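Local coordinates for multi-copper Oxidase CueO (Ochrobactrum, PDB 6EVG), which probably couples the one-electron oxidation of phenolic and lignin-like substrates to the reduction of dioxygen to water, as laccases do, at residues K120-P132 with L144-K156. Sequence-based numbering, arbitrary orientation.
Sequences KIQQPASFNWFHP and LGIAGLMVVTDGK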
loop_
_atom_site.group_PDB
_atom_site.type_symbol
_atom_site.label_atom_id
_atom_site.label_comp_id
_atom_site.label_asym_id
_atom_site.label_seq_id
_atom_site.Cartn_x
_atom_site.Cartn_y
_atom_site.Cartn_z
ATOM N N LYS A 120 -12.261 -1.796 -17.258
ATOM C CA LYS A 120 -13.646 -2.016 -16.911
ATOM C C LYS A 120 -13.671 -2.563 -15.499
ATOM O O LYS A 120 -13.227 -3.703 -15.254
ATOM C CB LYS A 120 -14.276 -2.972 -17.920
ATOM C CG LYS A 120 -15.778 -3.110 -17.717
ATOM C CD LYS A 120 -16.434 -4.123 -18.663
ATOM C CE LYS A 120 -16.507 -3.690 -20.064
ATOM N NZ LYS A 120 -17.220 -4.681 -20.906
ATOM N N ILE A 121 -14.146 -1.780 -14.563
ATOM C CA ILE A 121 -14.073 -2.120 -13.124
ATOM C C ILE A 121 -15.142 -3.135 -12.741
ATOM O O ILE A 121 -16.315 -2.913 -13.004
ATOM C CB ILE A 121 -14.232 -0.841 -12.298
ATOM C CG1 ILE A 121 -13.199 0.251 -12.669
ATOM C CG2 ILE A 121 -14.202 -1.173 -10.824
ATOM C CD1 ILE A 121 -11.778 -0.057 -12.382
ATOM N N GLN A 122 -14.697 -4.236 -12.108
ATOM C CA GLN A 122 -15.668 -5.198 -11.544
ATOM C C GLN A 122 -14.952 -5.916 -10.413
ATOM O O GLN A 122 -14.188 -6.853 -10.613
ATOM C CB GLN A 122 -16.193 -6.169 -12.596
ATOM C CG GLN A 122 -17.284 -7.060 -12.029
ATOM C CD GLN A 122 -17.865 -8.069 -12.966
ATOM O OE1 GLN A 122 -18.043 -7.831 -14.175
ATOM N NE2 GLN A 122 -18.217 -9.245 -12.431
ATOM N N GLN A 123 -15.147 -5.411 -9.181
ATOM C CA GLN A 123 -14.440 -5.936 -8.020
ATOM C C GLN A 123 -15.123 -5.445 -6.752
ATOM O O GLN A 123 -15.856 -4.447 -6.784
ATOM C CB GLN A 123 -12.965 -5.540 -8.023
ATOM C CG GLN A 123 -12.742 -4.051 -7.814
ATOM C CD GLN A 123 -11.285 -3.729 -7.977
ATOM O OE1 GLN A 123 -10.800 -3.446 -9.080
ATOM N NE2 GLN A 123 -10.533 -3.836 -6.873
ATOM N N PRO A 124 -14.804 -6.023 -5.585
ATOM C CA PRO A 124 -15.352 -5.496 -4.336
ATOM C C PRO A 124 -14.902 -4.100 -4.042
ATOM O O PRO A 124 -13.760 -3.727 -4.285
ATOM C CB PRO A 124 -14.834 -6.495 -3.293
ATOM C CG PRO A 124 -14.618 -7.804 -4.030
ATOM C CD PRO A 124 -14.110 -7.321 -5.404
ATOM N N ALA A 125 -15.817 -3.330 -3.442
ATOM C CA ALA A 125 -15.513 -1.985 -2.973
ATOM C C ALA A 125 -14.291 -2.020 -2.053
ATOM O O ALA A 125 -14.202 -2.863 -1.162
ATOM C CB ALA A 125 -16.727 -1.433 -2.238
ATOM N N SER A 126 -13.365 -1.096 -2.272
ATOM C CA SER A 126 -12.042 -1.185 -1.638
ATOM C C SER A 126 -11.269 0.081 -1.804
ATOM O O SER A 126 -11.531 0.922 -2.688
ATOM C CB SER A 126 -11.279 -2.377 -2.231
ATOM O OG SER A 126 -11.301 -2.356 -3.663
ATOM N N PHE A 127 -10.275 0.229 -0.939
ATOM C CA PHE A 127 -9.312 1.342 -0.901
ATOM C C PHE A 127 -7.971 0.833 -1.410
ATOM O O PHE A 127 -7.299 0.075 -0.725
ATOM C CB PHE A 127 -9.224 1.886 0.533
ATOM C CG PHE A 127 -8.204 2.956 0.748
ATOM C CD1 PHE A 127 -8.157 4.115 -0.014
ATOM C CD2 PHE A 127 -7.276 2.889 1.764
ATOM C CE1 PHE A 127 -7.239 5.111 0.234
ATOM C CE2 PHE A 127 -6.339 3.867 1.996
ATOM C CZ PHE A 127 -6.343 4.994 1.253
ATOM N N ASN A 128 -7.652 1.263 -2.621
ATOM C CA ASN A 128 -6.474 0.825 -3.388
ATOM C C ASN A 128 -5.546 1.987 -3.617
ATOM O O ASN A 128 -5.822 3.130 -3.183
ATOM C CB ASN A 128 -6.933 0.127 -4.668
ATOM C CG ASN A 128 -7.991 -0.916 -4.345
ATOM O OD1 ASN A 128 -7.687 -1.876 -3.629
ATOM N ND2 ASN A 128 -9.178 -0.723 -4.862
ATOM N N TRP A 129 -4.450 1.768 -4.337
ATOM C CA TRP A 129 -3.492 2.845 -4.581
ATOM C C TRP A 129 -2.671 2.528 -5.816
ATOM O O TRP A 129 -2.857 1.498 -6.450
ATOM C CB TRP A 129 -2.644 3.166 -3.348
ATOM C CG TRP A 129 -1.655 2.116 -2.952
ATOM C CD1 TRP A 129 -1.866 0.820 -2.596
ATOM C CD2 TRP A 129 -0.260 2.360 -2.736
ATOM N NE1 TRP A 129 -0.678 0.244 -2.192
ATOM C CE2 TRP A 129 0.326 1.176 -2.294
ATOM C CE3 TRP A 129 0.559 3.488 -2.898
ATOM C CZ2 TRP A 129 1.693 1.094 -1.970
ATOM C CZ3 TRP A 129 1.888 3.426 -2.594
ATOM C CH2 TRP A 129 2.459 2.215 -2.111
ATOM N N PHE A 130 -1.744 3.429 -6.154
ATOM C CA PHE A 130 -0.899 3.201 -7.322
ATOM C C PHE A 130 0.399 3.916 -7.163
ATOM O O PHE A 130 0.486 4.961 -6.484
ATOM C CB PHE A 130 -1.632 3.578 -8.647
ATOM C CG PHE A 130 -2.270 4.909 -8.682
ATOM C CD1 PHE A 130 -1.614 6.029 -9.162
ATOM C CD2 PHE A 130 -3.605 5.085 -8.314
ATOM C CE1 PHE A 130 -2.255 7.263 -9.256
ATOM C CE2 PHE A 130 -4.242 6.336 -8.372
ATOM C CZ PHE A 130 -3.560 7.394 -8.849
ATOM N N HIS A 131 1.445 3.371 -7.789
ATOM C CA HIS A 131 2.812 3.832 -7.540
ATOM C C HIS A 131 3.711 3.133 -8.557
ATOM O O HIS A 131 3.299 2.155 -9.176
ATOM C CB HIS A 131 3.220 3.474 -6.107
ATOM C CG HIS A 131 3.118 2.009 -5.825
ATOM N ND1 HIS A 131 4.085 1.099 -6.216
ATOM C CD2 HIS A 131 2.120 1.282 -5.306
ATOM C CE1 HIS A 131 3.675 -0.114 -5.861
ATOM N NE2 HIS A 131 2.498 -0.026 -5.268
ATOM N N PRO A 132 4.949 3.591 -8.696
ATOM C CA PRO A 132 5.853 2.950 -9.699
ATOM C C PRO A 132 6.189 1.541 -9.287
ATOM O O PRO A 132 6.232 1.177 -8.102
ATOM C CB PRO A 132 7.102 3.823 -9.673
ATOM C CG PRO A 132 6.600 5.164 -9.168
ATOM C CD PRO A 132 5.577 4.781 -8.149
ATOM N N LEU A 144 10.790 9.548 -3.760
ATOM C CA LEU A 144 10.633 10.908 -4.251
ATOM C C LEU A 144 9.247 11.430 -4.022
ATOM O O LEU A 144 9.080 12.642 -3.833
ATOM C CB LEU A 144 11.039 10.975 -5.721
ATOM C CG LEU A 144 12.558 11.023 -6.010
ATOM C CD1 LEU A 144 12.823 10.703 -7.477
ATOM C CD2 LEU A 144 13.128 12.360 -5.638
ATOM N N GLY A 145 8.256 10.534 -4.152
ATOM C CA GLY A 145 6.889 10.876 -3.785
ATOM C C GLY A 145 5.816 10.411 -4.746
ATOM O O GLY A 145 4.646 10.773 -4.556
ATOM N N ILE A 146 6.135 9.578 -5.753
ATOM C CA ILE A 146 5.133 9.243 -6.748
ATOM C C ILE A 146 4.171 8.177 -6.240
ATOM O O ILE A 146 4.558 7.011 -6.054
ATOM C CB ILE A 146 5.838 8.779 -8.061
ATOM C CG1 ILE A 146 6.761 9.857 -8.608
ATOM C CG2 ILE A 146 4.791 8.374 -9.083
ATOM C CD1 ILE A 146 7.787 9.287 -9.620
ATOM N N ALA A 147 2.933 8.583 -6.017
ATOM C CA ALA A 147 1.862 7.679 -5.604
ATOM C C ALA A 147 0.561 8.412 -5.694
ATOM O O ALA A 147 0.524 9.633 -5.602
ATOM C CB ALA A 147 2.033 7.168 -4.184
ATOM N N GLY A 148 -0.521 7.637 -5.836
ATOM C CA GLY A 148 -1.878 8.185 -5.684
ATOM C C GLY A 148 -2.778 7.104 -5.085
ATOM O O GLY A 148 -2.346 5.996 -4.865
ATOM N N LEU A 149 -4.017 7.502 -4.833
ATOM C CA LEU A 149 -4.997 6.647 -4.170
ATOM C C LEU A 149 -6.123 6.323 -5.130
ATOM O O LEU A 149 -6.416 7.103 -6.030
ATOM C CB LEU A 149 -5.532 7.326 -2.898
ATOM C CG LEU A 149 -4.478 7.749 -1.912
ATOM C CD1 LEU A 149 -5.113 8.464 -0.723
ATOM C CD2 LEU A 149 -3.625 6.574 -1.434
ATOM N N MET A 150 -6.776 5.172 -4.936
ATOM C CA MET A 150 -7.820 4.723 -5.860
ATOM C C MET A 150 -8.905 3.977 -5.146
ATOM O O MET A 150 -8.662 2.830 -4.739
ATOM C CB MET A 150 -7.174 3.873 -6.980
ATOM C CG MET A 150 -8.158 3.446 -8.044
ATOM S SD MET A 150 -7.350 2.720 -9.512
ATOM C CE MET A 150 -6.744 4.153 -10.352
ATOM N N VAL A 151 -10.049 4.603 -4.943
ATOM C CA VAL A 151 -11.192 3.980 -4.315
ATOM C C VAL A 151 -12.120 3.399 -5.363
ATOM O O VAL A 151 -12.476 4.094 -6.326
ATOM C CB VAL A 151 -11.942 5.005 -3.421
ATOM C CG1 VAL A 151 -13.292 4.452 -2.984
ATOM C CG2 VAL A 151 -11.091 5.395 -2.235
ATOM N N VAL A 152 -12.506 2.131 -5.185
ATOM C CA VAL A 152 -13.608 1.539 -5.930
ATOM C C VAL A 152 -14.816 1.554 -5.000
ATOM O O VAL A 152 -14.744 1.007 -3.900
ATOM C CB VAL A 152 -13.308 0.099 -6.399
ATOM C CG1 VAL A 152 -14.550 -0.520 -7.018
ATOM C CG2 VAL A 152 -12.159 0.128 -7.407
ATOM N N THR A 153 -15.899 2.154 -5.428
ATOM C CA THR A 153 -17.156 2.229 -4.682
ATOM C C THR A 153 -18.260 1.541 -5.438
ATOM O O THR A 153 -18.318 1.619 -6.656
ATOM C CB THR A 153 -17.521 3.650 -4.329
ATOM O OG1 THR A 153 -18.679 3.597 -3.480
ATOM C CG2 THR A 153 -17.733 4.523 -5.518
ATOM N N ASP A 154 -19.201 0.986 -4.681
ATOM C CA ASP A 154 -20.407 0.436 -5.254
ATOM C C ASP A 154 -21.644 1.216 -4.864
ATOM O O ASP A 154 -22.740 0.782 -5.167
ATOM C CB ASP A 154 -20.610 -1.063 -4.885
ATOM C CG ASP A 154 -20.729 -1.315 -3.397
ATOM O OD1 ASP A 154 -20.866 -0.326 -2.640
ATOM O OD2 ASP A 154 -20.710 -2.538 -2.996
ATOM N N GLY A 155 -21.435 2.393 -4.254
ATOM C CA GLY A 155 -22.498 3.295 -3.921
ATOM C C GLY A 155 -23.317 2.903 -2.693
ATOM O O GLY A 155 -24.280 3.582 -2.396
ATOM N N LYS A 156 -22.942 1.841 -1.996
ATOM C CA LYS A 156 -23.769 1.294 -0.889
ATOM C C LYS A 156 -23.227 1.642 0.520
ATOM O O LYS A 156 -23.687 1.079 1.531
ATOM C CB LYS A 156 -23.935 -0.212 -1.060
ATOM C CG LYS A 156 -24.688 -0.644 -2.328
ATOM C CD LYS A 156 -24.720 -2.189 -2.291
ATOM C CE LYS A 156 -25.383 -2.925 -3.404
ATOM N NZ LYS A 156 -25.385 -4.373 -2.983
HETATM O O HOH W 1 -18.585 -4.285 -3.270
#
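The Phe-130 ring lies over Gly-148, whose CA sits 3.8 Å from the ring centroid in a CH-pi contact, a worked example of aromatic rescue of glycine in an antiparallel pair of the cupredoxin fold. Any side chain on Gly-148 would collide with Phe-130 CZ. With chi1 at 50°, CG stands between the backbone N and carbonyl carbon, swinging the ring across the neighbouring strand, where Met-150 CE touches Phe-130 CD2 at 3.9 Å. An alanine in place of Phe-130 would probably leave the CA of Gly-148 uncovered and the methyl of Met-150 without its aromatic neighbour. On the sheet's other face, Leu-149 CD1 meets the edge of the Phe-127 ring at CE1 (4.1 Å), and Val-151 CG2 meets it at CD1.

Six backbone hydrogen bonds, two each for Ser-126 with Val-152, Asn-128 with Met-150 and Phe-130 with Gly-148, fix this register. Farther out, Trp-92 meets Phe-130 edge-to-face, Leu-225 of strand 219-226 touches Trp-129 and Leu-149, and His-131 NE2 bonds to His-93 ND1. Where the strands end, one water accepts from Ala-125 N at 2.9 Å and donates to Asp-154 OD2 at 2.8 Å, an oxygen also salt-bridged to Arg-160 NH2.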